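Local atomic coordinates of glutamine amidotransferase type-2 domain-containing protein (Pseudomonas aeruginosa PAO1, PDB entry 1TE5), a protein that probably releases ammonia from glutamine for transfer to an acceptor, as a predicted class-II (Ntn-type) glutamine amidotransferase whose acceptor substrate is not established. Residues P31-W36 against D51-D57; L98-W103 against L136-R141; W103-G109 against V169-S175; D178-C184 against G241-W247. All blocks are in the same frame, centred on the assembly; numbering follows the deposited sequence.

Contact 1 of 4, residues P31-W36 against D51-D57; sequences PHRDGW and DPLASVD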
# COMPACT_ATOMS: atom_id res chain seq x y z
N PRO A 31 -21.85 -13.21 11.41
CA PRO A 31 -21.81 -11.83 11.88
C PRO A 31 -20.43 -11.25 11.54
O PRO A 31 -20.28 -10.05 11.35
CB PRO A 31 -22.04 -11.99 13.38
CG PRO A 31 -21.39 -13.29 13.68
CD PRO A 31 -21.88 -14.15 12.54
N HIS A 32 -19.44 -12.13 11.35
CA HIS A 32 -18.07 -11.69 11.03
C HIS A 32 -17.62 -12.06 9.61
O HIS A 32 -18.29 -12.81 8.91
CB HIS A 32 -17.09 -12.30 12.02
CG HIS A 32 -16.69 -13.69 11.65
ND1 HIS A 32 -17.60 -14.66 11.30
CD2 HIS A 32 -15.47 -14.26 11.51
CE1 HIS A 32 -16.96 -15.77 10.95
NE2 HIS A 32 -15.66 -15.55 11.08
N ARG A 33 -16.42 -11.60 9.26
CA ARG A 33 -15.79 -11.86 7.96
C ARG A 33 -14.30 -12.15 8.14
O ARG A 33 -13.62 -11.48 8.91
CB ARG A 33 -15.92 -10.65 7.03
CG ARG A 33 -15.25 -10.83 5.67
CD ARG A 33 -15.23 -9.53 4.89
NE ARG A 33 -16.56 -8.95 4.75
CZ ARG A 33 -17.47 -9.35 3.86
NH1 ARG A 33 -18.66 -8.78 3.82
NH2 ARG A 33 -17.17 -10.31 3.00
N ASP A 34 -13.82 -13.18 7.46
CA ASP A 34 -12.41 -13.54 7.53
C ASP A 34 -11.54 -12.56 6.75
O ASP A 34 -11.92 -12.08 5.68
CB ASP A 34 -12.17 -14.95 6.98
CG ASP A 34 -12.32 -16.03 8.03
OD1 ASP A 34 -12.39 -17.21 7.64
OD2 ASP A 34 -12.35 -15.72 9.23
N GLY A 35 -10.35 -12.32 7.27
CA GLY A 35 -9.40 -11.41 6.64
C GLY A 35 -9.08 -11.65 5.17
O GLY A 35 -9.06 -12.79 4.71
N TRP A 36 -8.83 -10.57 4.44
CA TRP A 36 -8.54 -10.68 3.01
C TRP A 36 -7.51 -9.66 2.54
O TRP A 36 -7.21 -8.70 3.24
CB TRP A 36 -9.84 -10.50 2.21
CG TRP A 36 -10.50 -9.19 2.50
CD1 TRP A 36 -11.27 -8.87 3.58
CD2 TRP A 36 -10.38 -7.98 1.73
NE1 TRP A 36 -11.62 -7.55 3.54
CE2 TRP A 36 -11.09 -6.98 2.42
CE3 TRP A 36 -9.73 -7.65 0.53
CZ2 TRP A 36 -11.17 -5.67 1.95
CZ3 TRP A 36 -9.81 -6.36 0.07
CH2 TRP A 36 -10.53 -5.38 0.78
N ASP A 51 -7.72 -6.22 4.88
CA ASP A 51 -8.46 -6.04 6.11
C ASP A 51 -8.42 -7.31 6.93
O ASP A 51 -8.61 -8.40 6.40
CB ASP A 51 -9.92 -5.73 5.76
CG ASP A 51 -10.61 -4.85 6.79
OD1 ASP A 51 -11.83 -5.01 6.97
OD2 ASP A 51 -9.95 -3.97 7.40
N PRO A 52 -8.10 -7.21 8.23
CA PRO A 52 -8.06 -8.40 9.07
C PRO A 52 -9.49 -8.78 9.43
O PRO A 52 -10.43 -8.24 8.84
CB PRO A 52 -7.28 -7.92 10.30
CG PRO A 52 -7.68 -6.49 10.39
CD PRO A 52 -7.61 -6.03 8.96
N LEU A 53 -9.66 -9.67 10.40
CA LEU A 53 -10.97 -10.12 10.84
C LEU A 53 -11.88 -8.90 11.07
O LEU A 53 -11.47 -7.93 11.69
CB LEU A 53 -10.84 -10.98 12.10
CG LEU A 53 -12.08 -11.69 12.61
CD1 LEU A 53 -12.64 -12.59 11.53
CD2 LEU A 53 -11.72 -12.49 13.84
N ALA A 54 -13.13 -8.95 10.55
CA ALA A 54 -14.14 -7.90 10.64
C ALA A 54 -15.58 -8.33 10.99
O ALA A 54 -16.08 -9.31 10.45
CB ALA A 54 -14.12 -6.99 9.42
N SER A 55 -16.22 -7.60 11.89
CA SER A 55 -17.60 -7.90 12.30
C SER A 55 -18.59 -7.00 11.64
O SER A 55 -19.78 -7.00 11.94
CB SER A 55 -17.75 -8.05 13.81
OG SER A 55 -17.02 -9.10 14.42
N VAL A 56 -18.04 -6.18 10.71
CA VAL A 56 -18.84 -5.22 9.97
C VAL A 56 -18.36 -5.20 8.51
O VAL A 56 -17.31 -5.78 8.19
CB VAL A 56 -18.56 -3.84 10.66
CG1 VAL A 56 -18.60 -2.69 9.67
CG2 VAL A 56 -19.57 -3.61 11.77
N ASP A 57 -19.16 -4.63 7.62
CA ASP A 57 -18.76 -4.49 6.21
C ASP A 57 -17.95 -3.19 6.16
O ASP A 57 -18.51 -2.10 6.07
CB ASP A 57 -19.99 -4.41 5.29
CG ASP A 57 -20.33 -5.75 4.64
OD1 ASP A 57 -21.44 -6.26 4.86
OD2 ASP A 57 -19.48 -6.28 3.89
O HOH W 1 -16.12 -5.95 5.82
O HOH W 2 -12.16 -9.09 7.05
O HOH W 3 -13.23 -6.95 5.91

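Contact 2 of 4, residues L98-W103 against L136-R141; sequences LGGRYW and LLNRVR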
# COMPACT_ATOMS: atom_id res chain seq x y z
N LEU A 98 12.54 -4.15 -3.73
CA LEU A 98 13.85 -4.73 -3.92
C LEU A 98 14.19 -4.43 -5.39
O LEU A 98 13.38 -4.67 -6.29
CB LEU A 98 13.83 -6.25 -3.67
CG LEU A 98 15.18 -6.95 -3.45
CD1 LEU A 98 14.97 -8.30 -2.82
CD2 LEU A 98 15.94 -7.08 -4.75
N GLY A 99 15.35 -3.83 -5.61
CA GLY A 99 15.76 -3.51 -6.96
C GLY A 99 14.91 -2.50 -7.70
O GLY A 99 14.91 -2.47 -8.92
N GLY A 100 14.21 -1.63 -6.97
CA GLY A 100 13.39 -0.64 -7.63
C GLY A 100 12.08 -1.18 -8.17
O GLY A 100 11.47 -0.60 -9.07
N ARG A 101 11.67 -2.33 -7.63
CA ARG A 101 10.42 -2.98 -8.01
C ARG A 101 9.66 -3.31 -6.71
O ARG A 101 10.28 -3.64 -5.70
CB ARG A 101 10.68 -4.30 -8.76
CG ARG A 101 11.68 -4.24 -9.90
CD ARG A 101 11.30 -3.23 -10.99
NE ARG A 101 9.99 -3.50 -11.57
CZ ARG A 101 9.78 -3.72 -12.87
NH1 ARG A 101 8.55 -3.94 -13.30
NH2 ARG A 101 10.80 -3.72 -13.73
N TYR A 102 8.34 -3.17 -6.70
CA TYR A 102 7.59 -3.52 -5.50
C TYR A 102 7.31 -5.02 -5.54
O TYR A 102 6.80 -5.52 -6.53
CB TYR A 102 6.27 -2.74 -5.41
CG TYR A 102 6.42 -1.27 -5.05
CD1 TYR A 102 5.98 -0.27 -5.91
CD2 TYR A 102 7.01 -0.88 -3.83
CE1 TYR A 102 6.13 1.07 -5.60
CE2 TYR A 102 7.17 0.47 -3.52
CZ TYR A 102 6.72 1.43 -4.40
OH TYR A 102 6.90 2.77 -4.11
N TRP A 103 7.72 -5.73 -4.51
CA TRP A 103 7.48 -7.17 -4.48
C TRP A 103 6.23 -7.44 -3.67
O TRP A 103 6.03 -6.83 -2.62
CB TRP A 103 8.67 -7.91 -3.86
CG TRP A 103 9.78 -8.16 -4.83
CD1 TRP A 103 10.39 -7.25 -5.63
CD2 TRP A 103 10.43 -9.42 -5.08
NE1 TRP A 103 11.39 -7.85 -6.37
CE2 TRP A 103 11.43 -9.18 -6.05
CE3 TRP A 103 10.27 -10.71 -4.57
CZ2 TRP A 103 12.27 -10.19 -6.52
CZ3 TRP A 103 11.10 -11.72 -5.04
CH2 TRP A 103 12.09 -11.45 -6.01
N LEU A 136 13.22 -14.58 2.45
CA LEU A 136 13.39 -14.90 1.03
C LEU A 136 13.98 -13.69 0.32
O LEU A 136 14.76 -13.83 -0.62
CB LEU A 136 12.04 -15.27 0.40
CG LEU A 136 11.96 -15.52 -1.11
CD1 LEU A 136 10.88 -16.54 -1.39
CD2 LEU A 136 11.70 -14.22 -1.87
N LEU A 137 13.55 -12.51 0.76
CA LEU A 137 14.01 -11.25 0.20
C LEU A 137 15.46 -11.01 0.55
O LEU A 137 16.20 -10.42 -0.23
CB LEU A 137 13.14 -10.09 0.71
CG LEU A 137 11.78 -9.88 0.03
CD1 LEU A 137 11.02 -8.79 0.73
CD2 LEU A 137 11.97 -9.52 -1.43
N ASN A 138 15.87 -11.46 1.73
CA ASN A 138 17.24 -11.30 2.20
C ASN A 138 18.20 -12.19 1.43
O ASN A 138 19.36 -11.83 1.22
CB ASN A 138 17.34 -11.61 3.69
CG ASN A 138 16.70 -10.55 4.56
OD1 ASN A 138 16.43 -10.77 5.74
ND2 ASN A 138 16.46 -9.38 3.98
N ARG A 139 17.72 -13.36 1.04
CA ARG A 139 18.51 -14.32 0.28
C ARG A 139 18.70 -13.84 -1.15
O ARG A 139 19.72 -14.12 -1.78
CB ARG A 139 17.81 -15.67 0.25
CG ARG A 139 17.57 -16.27 1.61
CD ARG A 139 16.73 -17.51 1.46
NE ARG A 139 16.57 -18.22 2.72
CZ ARG A 139 16.66 -19.54 2.84
NH1 ARG A 139 16.50 -20.11 4.03
NH2 ARG A 139 16.90 -20.29 1.77
N VAL A 140 17.67 -13.20 -1.69
CA VAL A 140 17.73 -12.66 -3.05
C VAL A 140 18.64 -11.44 -3.06
O VAL A 140 19.43 -11.27 -3.99
CB VAL A 140 16.32 -12.29 -3.61
CG1 VAL A 140 16.42 -11.60 -4.96
CG2 VAL A 140 15.47 -13.52 -3.76
N ARG A 141 18.54 -10.60 -2.04
CA ARG A 141 19.35 -9.39 -1.95
C ARG A 141 20.83 -9.72 -1.72
O ARG A 141 21.72 -9.05 -2.25
CB ARG A 141 18.81 -8.45 -0.85
CG ARG A 141 19.65 -7.18 -0.63
CD ARG A 141 18.86 -5.87 -0.81
NE ARG A 141 19.48 -4.87 -1.68
CZ ARG A 141 18.85 -4.23 -2.68
NH1 ARG A 141 19.50 -3.33 -3.41
NH2 ARG A 141 17.58 -4.49 -2.96
O HOH W 4 16.29 -1.86 -3.48

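Contact 3 of 4, residues W103-G109 against V169-S175; sequences WTFAHNG and VFNALIS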
# COMPACT_ATOMS: atom_id res chain seq x y z
N TRP A 103 7.72 -5.73 -4.51
CA TRP A 103 7.48 -7.17 -4.48
C TRP A 103 6.23 -7.44 -3.67
O TRP A 103 6.03 -6.83 -2.62
CB TRP A 103 8.67 -7.91 -3.86
CG TRP A 103 9.78 -8.16 -4.83
CD1 TRP A 103 10.39 -7.25 -5.63
CD2 TRP A 103 10.43 -9.42 -5.08
NE1 TRP A 103 11.39 -7.85 -6.37
CE2 TRP A 103 11.43 -9.18 -6.05
CE3 TRP A 103 10.27 -10.71 -4.57
CZ2 TRP A 103 12.27 -10.19 -6.52
CZ3 TRP A 103 11.10 -11.72 -5.04
CH2 TRP A 103 12.09 -11.45 -6.01
N THR A 104 5.42 -8.39 -4.12
CA THR A 104 4.18 -8.76 -3.44
C THR A 104 4.25 -10.24 -3.06
O THR A 104 4.69 -11.07 -3.86
CB THR A 104 2.95 -8.45 -4.34
OG1 THR A 104 2.81 -7.03 -4.51
CG2 THR A 104 1.68 -8.96 -3.69
N PHE A 105 3.83 -10.57 -1.85
CA PHE A 105 3.89 -11.94 -1.36
C PHE A 105 2.61 -12.40 -0.63
O PHE A 105 2.06 -11.68 0.20
CB PHE A 105 5.09 -12.05 -0.42
CG PHE A 105 5.30 -13.40 0.21
CD1 PHE A 105 6.11 -14.35 -0.39
CD2 PHE A 105 4.75 -13.69 1.46
CE1 PHE A 105 6.39 -15.56 0.25
CE2 PHE A 105 5.02 -14.91 2.10
CZ PHE A 105 5.84 -15.84 1.49
N ALA A 106 2.15 -13.60 -0.96
CA ALA A 106 0.98 -14.16 -0.32
C ALA A 106 1.30 -15.62 -0.01
O ALA A 106 1.76 -16.36 -0.88
CB ALA A 106 -0.23 -14.05 -1.22
N HIS A 107 1.07 -16.02 1.24
CA HIS A 107 1.35 -17.38 1.67
C HIS A 107 0.17 -18.05 2.38
O HIS A 107 -0.50 -17.46 3.23
CB HIS A 107 2.56 -17.32 2.61
CG HIS A 107 2.71 -18.55 3.46
ND1 HIS A 107 2.99 -18.50 4.81
CD2 HIS A 107 2.61 -19.86 3.14
CE1 HIS A 107 3.07 -19.73 5.29
NE2 HIS A 107 2.84 -20.57 4.30
N ASN A 108 -0.10 -19.29 1.98
CA ASN A 108 -1.17 -20.08 2.57
C ASN A 108 -0.52 -21.31 3.19
O ASN A 108 0.21 -22.03 2.51
CB ASN A 108 -2.17 -20.51 1.51
CG ASN A 108 -3.21 -21.48 2.05
OD1 ASN A 108 -3.28 -22.64 1.63
ND2 ASN A 108 -4.01 -21.01 3.00
N GLY A 109 -0.75 -21.52 4.47
CA GLY A 109 -0.17 -22.67 5.14
C GLY A 109 0.44 -22.28 6.47
O GLY A 109 0.39 -21.12 6.86
N VAL A 169 3.42 -26.32 5.60
CA VAL A 169 2.77 -26.05 4.32
C VAL A 169 3.22 -24.69 3.80
O VAL A 169 3.10 -23.68 4.50
CB VAL A 169 1.22 -26.02 4.46
CG1 VAL A 169 0.57 -25.65 3.12
CG2 VAL A 169 0.70 -27.36 4.96
N PHE A 170 3.72 -24.66 2.57
CA PHE A 170 4.15 -23.40 1.99
C PHE A 170 3.68 -23.16 0.56
O PHE A 170 4.42 -23.38 -0.39
CB PHE A 170 5.67 -23.24 2.08
CG PHE A 170 6.14 -21.84 1.82
CD1 PHE A 170 5.95 -20.84 2.77
CD2 PHE A 170 6.77 -21.51 0.62
CE1 PHE A 170 6.37 -19.53 2.53
CE2 PHE A 170 7.20 -20.21 0.38
CZ PHE A 170 6.99 -19.22 1.33
N ASN A 171 2.42 -22.75 0.42
CA ASN A 171 1.87 -22.44 -0.88
C ASN A 171 2.09 -20.93 -0.94
O ASN A 171 1.75 -20.22 0.02
CB ASN A 171 0.37 -22.76 -0.92
CG ASN A 171 0.10 -24.23 -0.64
OD1 ASN A 171 0.44 -25.09 -1.44
ND2 ASN A 171 -0.51 -24.51 0.51
N ALA A 172 2.70 -20.44 -2.01
CA ALA A 172 2.97 -19.01 -2.09
C ALA A 172 2.87 -18.40 -3.47
O ALA A 172 2.94 -19.10 -4.49
CB ALA A 172 4.34 -18.72 -1.50
N LEU A 173 2.64 -17.09 -3.50
CA LEU A 173 2.57 -16.32 -4.73
C LEU A 173 3.49 -15.13 -4.51
O LEU A 173 3.41 -14.45 -3.49
CB LEU A 173 1.14 -15.83 -4.99
CG LEU A 173 -0.01 -16.83 -5.05
CD1 LEU A 173 -1.30 -16.06 -5.30
CD2 LEU A 173 0.23 -17.88 -6.12
N ILE A 174 4.40 -14.91 -5.46
CA ILE A 174 5.34 -13.80 -5.37
C ILE A 174 5.40 -13.10 -6.72
O ILE A 174 5.28 -13.73 -7.76
CB ILE A 174 6.74 -14.30 -4.98
CG1 ILE A 174 6.65 -15.12 -3.69
CG2 ILE A 174 7.68 -13.12 -4.79
CD1 ILE A 174 7.87 -15.92 -3.37
N SER A 175 5.61 -11.79 -6.70
CA SER A 175 5.65 -11.06 -7.94
C SER A 175 6.39 -9.76 -7.76
O SER A 175 6.48 -9.26 -6.64
CB SER A 175 4.22 -10.77 -8.41
OG SER A 175 4.19 -9.93 -9.55

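Contact 4 of 4, residues D178-C184 against G241-W247; sequences DWLFTFC and GEWVLWW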
# COMPACT_ATOMS: atom_id res chain seq x y z
N ASP A 178 6.08 -7.86 -12.77
CA ASP A 178 6.28 -8.39 -14.12
C ASP A 178 5.76 -9.82 -14.14
O ASP A 178 4.72 -10.13 -14.71
CB ASP A 178 7.79 -8.43 -14.50
CG ASP A 178 8.37 -7.06 -14.83
OD1 ASP A 178 9.60 -6.89 -14.67
OD2 ASP A 178 7.61 -6.17 -15.27
N TRP A 179 6.57 -10.70 -13.57
CA TRP A 179 6.27 -12.11 -13.48
C TRP A 179 5.54 -12.42 -12.19
O TRP A 179 5.58 -11.65 -11.23
CB TRP A 179 7.57 -12.92 -13.55
CG TRP A 179 8.67 -12.33 -12.71
CD1 TRP A 179 9.66 -11.49 -13.14
CD2 TRP A 179 8.85 -12.49 -11.30
NE1 TRP A 179 10.45 -11.12 -12.07
CE2 TRP A 179 9.97 -11.72 -10.93
CE3 TRP A 179 8.17 -13.20 -10.30
CZ2 TRP A 179 10.42 -11.63 -9.62
CZ3 TRP A 179 8.62 -13.12 -9.00
CH2 TRP A 179 9.74 -12.34 -8.67
N LEU A 180 4.94 -13.60 -12.15
CA LEU A 180 4.22 -14.04 -10.98
C LEU A 180 4.70 -15.44 -10.67
O LEU A 180 4.40 -16.38 -11.40
CB LEU A 180 2.71 -14.04 -11.27
CG LEU A 180 1.71 -14.55 -10.23
CD1 LEU A 180 2.13 -14.18 -8.83
CD2 LEU A 180 0.36 -13.95 -10.54
N PHE A 181 5.52 -15.56 -9.64
CA PHE A 181 6.07 -16.83 -9.21
C PHE A 181 5.03 -17.57 -8.36
O PHE A 181 4.44 -17.01 -7.45
CB PHE A 181 7.35 -16.61 -8.41
CG PHE A 181 7.99 -17.87 -7.91
CD1 PHE A 181 8.03 -18.16 -6.56
CD2 PHE A 181 8.59 -18.75 -8.80
CE1 PHE A 181 8.65 -19.31 -6.09
CE2 PHE A 181 9.22 -19.91 -8.34
CZ PHE A 181 9.25 -20.18 -6.98
N THR A 182 4.81 -18.86 -8.66
CA THR A 182 3.90 -19.67 -7.83
C THR A 182 4.69 -20.88 -7.31
O THR A 182 5.65 -21.36 -7.93
CB THR A 182 2.64 -20.25 -8.54
OG1 THR A 182 3.00 -21.34 -9.40
CG2 THR A 182 1.98 -19.20 -9.34
N PHE A 183 4.30 -21.33 -6.16
CA PHE A 183 4.90 -22.49 -5.49
C PHE A 183 3.81 -23.26 -4.77
O PHE A 183 3.05 -22.69 -3.98
CB PHE A 183 5.99 -22.08 -4.50
CG PHE A 183 6.75 -23.25 -3.92
CD1 PHE A 183 7.83 -23.80 -4.61
CD2 PHE A 183 6.38 -23.82 -2.70
CE1 PHE A 183 8.51 -24.90 -4.10
CE2 PHE A 183 7.05 -24.92 -2.19
CZ PHE A 183 8.12 -25.45 -2.88
N CYS A 184 3.73 -24.55 -5.04
CA CYS A 184 2.72 -25.40 -4.42
C CYS A 184 3.33 -26.41 -3.46
O CYS A 184 4.35 -27.03 -3.76
CB CYS A 184 1.94 -26.13 -5.51
SG CYS A 184 0.90 -27.45 -4.90
N GLY A 241 5.63 -29.42 -4.45
CA GLY A 241 6.97 -29.17 -4.97
C GLY A 241 7.03 -28.48 -6.32
O GLY A 241 8.11 -28.06 -6.77
N GLU A 242 5.88 -28.36 -6.97
CA GLU A 242 5.80 -27.73 -8.28
C GLU A 242 5.69 -26.21 -8.24
O GLU A 242 4.84 -25.64 -7.54
CB GLU A 242 4.66 -28.31 -9.10
CG GLU A 242 4.70 -29.83 -9.19
CD GLU A 242 3.80 -30.40 -10.27
OE1 GLU A 242 2.82 -29.72 -10.66
OE2 GLU A 242 4.08 -31.52 -10.74
N TRP A 243 6.56 -25.57 -9.00
CA TRP A 243 6.58 -24.13 -9.11
C TRP A 243 6.37 -23.77 -10.56
O TRP A 243 6.61 -24.58 -11.44
CB TRP A 243 7.92 -23.58 -8.61
CG TRP A 243 9.13 -24.15 -9.32
CD1 TRP A 243 9.88 -25.23 -8.92
CD2 TRP A 243 9.75 -23.66 -10.51
NE1 TRP A 243 10.92 -25.43 -9.79
CE2 TRP A 243 10.86 -24.48 -10.78
CE3 TRP A 243 9.47 -22.60 -11.39
CZ2 TRP A 243 11.70 -24.28 -11.89
CZ3 TRP A 243 10.31 -22.39 -12.49
CH2 TRP A 243 11.41 -23.23 -12.73
N VAL A 244 5.88 -22.56 -10.81
CA VAL A 244 5.66 -22.09 -12.17
C VAL A 244 5.95 -20.60 -12.19
O VAL A 244 5.68 -19.90 -11.21
CB VAL A 244 4.19 -22.33 -12.64
CG1 VAL A 244 4.02 -21.81 -14.05
CG2 VAL A 244 3.84 -23.80 -12.61
N LEU A 245 6.60 -20.14 -13.25
CA LEU A 245 6.88 -18.72 -13.37
C LEU A 245 6.02 -18.24 -14.52
O LEU A 245 6.11 -18.77 -15.64
CB LEU A 245 8.36 -18.45 -13.65
CG LEU A 245 8.74 -16.97 -13.55
CD1 LEU A 245 8.39 -16.42 -12.17
CD2 LEU A 245 10.22 -16.79 -13.83
N TRP A 246 5.16 -17.29 -14.20
CA TRP A 246 4.25 -16.70 -15.16
C TRP A 246 4.73 -15.32 -15.53
O TRP A 246 5.50 -14.71 -14.80
CB TRP A 246 2.85 -16.59 -14.56
CG TRP A 246 2.26 -17.89 -14.22
CD1 TRP A 246 2.31 -18.53 -13.01
CD2 TRP A 246 1.53 -18.75 -15.10
NE1 TRP A 246 1.66 -19.74 -13.09
CE2 TRP A 246 1.17 -19.90 -14.36
CE3 TRP A 246 1.15 -18.66 -16.45
CZ2 TRP A 246 0.44 -20.96 -14.93
CZ3 TRP A 246 0.42 -19.72 -17.01
CH2 TRP A 246 0.08 -20.85 -16.24
N TRP A 247 4.26 -14.85 -16.67
CA TRP A 247 4.58 -13.52 -17.17
C TRP A 247 3.78 -13.42 -18.46
O TRP A 247 3.93 -14.26 -19.36
CB TRP A 247 6.08 -13.37 -17.45
CG TRP A 247 6.52 -11.95 -17.64
CD1 TRP A 247 5.71 -10.85 -17.78
CD2 TRP A 247 7.86 -11.45 -17.68
NE1 TRP A 247 6.47 -9.71 -17.91
CE2 TRP A 247 7.79 -10.05 -17.85
CE3 TRP A 247 9.12 -12.06 -17.59
CZ2 TRP A 247 8.93 -9.25 -17.93
CZ3 TRP A 247 10.25 -11.26 -17.67
CH2 TRP A 247 10.15 -9.87 -17.84
O HOH W 5 5.57 -6.73 -17.23
O HOH W 6 1.05 -21.70 -11.35

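Contact 1 of 4, residues P31-W36 against D51-D57
The backbones of Arg33 and Trp36 pair antiparallel with Ala54 and Asp51, each as a hydrogen-bonded pair, and the straightest of the four bonds runs from Ala54 N to Arg33 O (3.1 Å, 171° at the hydrogen). Between the pairs, Gly35 brings its CA to 3.1 Å from Asp51 O. The Trp36 indole turns back over the partner strand because its CG sits between the backbone N and carbonyl carbon (chi1 58°), which puts NE1 3.3 Å from Asp51 CB. Ring and carboxylate planes stand 68° apart, and a water in the indole plane accepts from Trp36 NE1 and donates to Asp51 OD1, which Ser58 OG also binds. This is the open end of the hairpin of strands 35-42 and 45-51, at the edge of one of the two large antiparallel sheets of the Ntn-type fold. Farther out, the Arg33 chain bends at its third torsion and reaches Asp57 in a salt bridge, NH1 to OD2 2.6 Å, although the hydrogen bond within it is bent and weak. Asp57 OD1 accepts from Leu22 N. Leu53 CD1 approaches the edge of the His32 ring, 3.3 Å from CD2, while Asp51 OD2 forms a salt bridge with Arg47 of the second subunit.

Contact 2 of 4, residues L98-W103 against L136-R141
Leu137 CD2 stands 3.6 Å above the plane of the Trp103 indole, displaced toward its rim, while Arg101 O lies in the ring plane at its edge. The guanidinium of Arg141 is met at its edge, near its own plane, by Leu98 CG and Gly99 N. Here helix 128-143 packs on the six-stranded antiparallel sheet of a four-layer alpha-beta-beta-alpha sandwich, as in Ntn hydrolases, at the hairpin where strand 94-98 turns into strand 101-108 through a type I' turn from Leu98 to Arg101. The axes of strand 101-103 and helix 136-141 approach to 12.5 Å and run at 145°, a separation bridged by side chains without any direct hydrogen bond. Leu98, extended with CG anti to the backbone N (chi1 -164°), carries CD1 to 3.5 Å from Leu137 CD2, the two side chains passing in opposite directions. The same Leu137 methyl thus touches both Leu98 and Trp103. Leu136 crosses the indole at about a right angle, its CD2 4.1 Å from Trp103 CZ3, and Val140 CG1 adds a looser contact with Leu98 CD1 at 4.2 Å. Leu153 of helix 150-165 also packs on the indole, and Phe120 of the second subunit touches Arg141. Polar contact across the segments passes through one water, which accepts from Gly99 N at 3.0 Å and more weakly from Arg141 NH2.

Contact 3 of 4, residues W103-G109 against V169-S175
Asn108 O is gripped twice by Asn171: Asn171 N donates at 3.1 Å in the carbonyl plane, whereas Asn171 ND2 comes from above that plane at 3.3 Å. The two Asn side chains lie side by side, their amide planes only 24° apart, and Asn171 OD1 accepts from Ser185 N and Ser186 N beyond the strand. On the other face of the sheet, His107 NE2 donates to a lone pair of Val169 O in a nearly straight bond (3.1 Å, 172°) that lies in the imidazole plane. With ND1 bonded to Ser129 OG, the ring is held at both nitrogens, and Phe170 CD1 rests over one face, 3.4 Å above it. Phe105, with CG anti to the backbone N (chi1 179°), lies alongside Ile174 pointing the same way; its CD1 is 3.4 Å from Ile174 CG1, while its CZ meets Phe170 CZ at 3.6 Å. These are neighbouring inner strands of the six-stranded antiparallel sheet, one layer of the sandwich. Helix 128-143 packs against the face bearing Phe105, His107 and Ile174, with Phe170 beside it touching Ala132, and strands 4-9 and 73-80 of the other large sheet meet the face of Thr104, Ala106 and Leu173.

Contact 4 of 4, residues D178-C184 against G241-W247
Asp178 lies alongside the Trp247 indole, carboxylate and ring planes 14° apart, with Asp178 CB resting over one face 3.7 Å from Trp247 CZ2. Trp179 turns its edge to the face of that indole in a T-shaped pair, the centroid of its five-membered ring 5.9 Å from that of the Trp247 six-membered ring. The Trp179 side chain also meets Leu245, whose CD1 lies 3.7 Å from Trp179 CE3 and 3.9 Å from Phe181 CB. The Phe181 ring in turn crosses Trp243 obliquely, CE2 to CB 3.9 Å. On the other sheet face, Thr182 OG1 and Trp246 NE1 share a water, bonded at 2.8 Å and 2.7 Å respectively. Thr182 has OG1 between its backbone N and carbonyl carbon (chi1 74°), which places CG2 at the edge of the Trp246 indole. Beneath these groups, backbone hydrogen bonds join strands 180-183 and 243-247 of the six-stranded antiparallel sheet. Val150 of helix 150-165 backs Trp179 and Leu245, while Ile224 of the other large sheet backs Leu180 and Trp246. A second water links Trp247 NE1 with Asp178 OD2, which also forms a salt bridge with Arg101, an ion pair that would probably stabilise the negative charge of a carboxylate lying alongside an indole face.

How the contacts relate
Contacts 3 and 4 lie within one sheet, and contact 2 joins that sheet to the helix layer on it. All three are buried, contact 3 nearest the chain centre, whereas contact 1 is partly buried at the edge of the other large sheet, about 29 Å from contact 4 between centres. Contacts 2 and 3 share Trp103 and strand 101-108; strands 171-175 and 180-183 join contacts 3 and 4 side by side, and the edge-to-face Trp103-Trp179 pair ties contact 2 to contact 4. Chemistry follows position: apolar helix-on-sheet packing in contact 2, backbone pairing with largely apolar and aromatic side chains in contacts 3 and 4, and shorter backbone pairing with a salt bridge and three waters in contact 1. Contacts 1 and 2 also touch the second subunit.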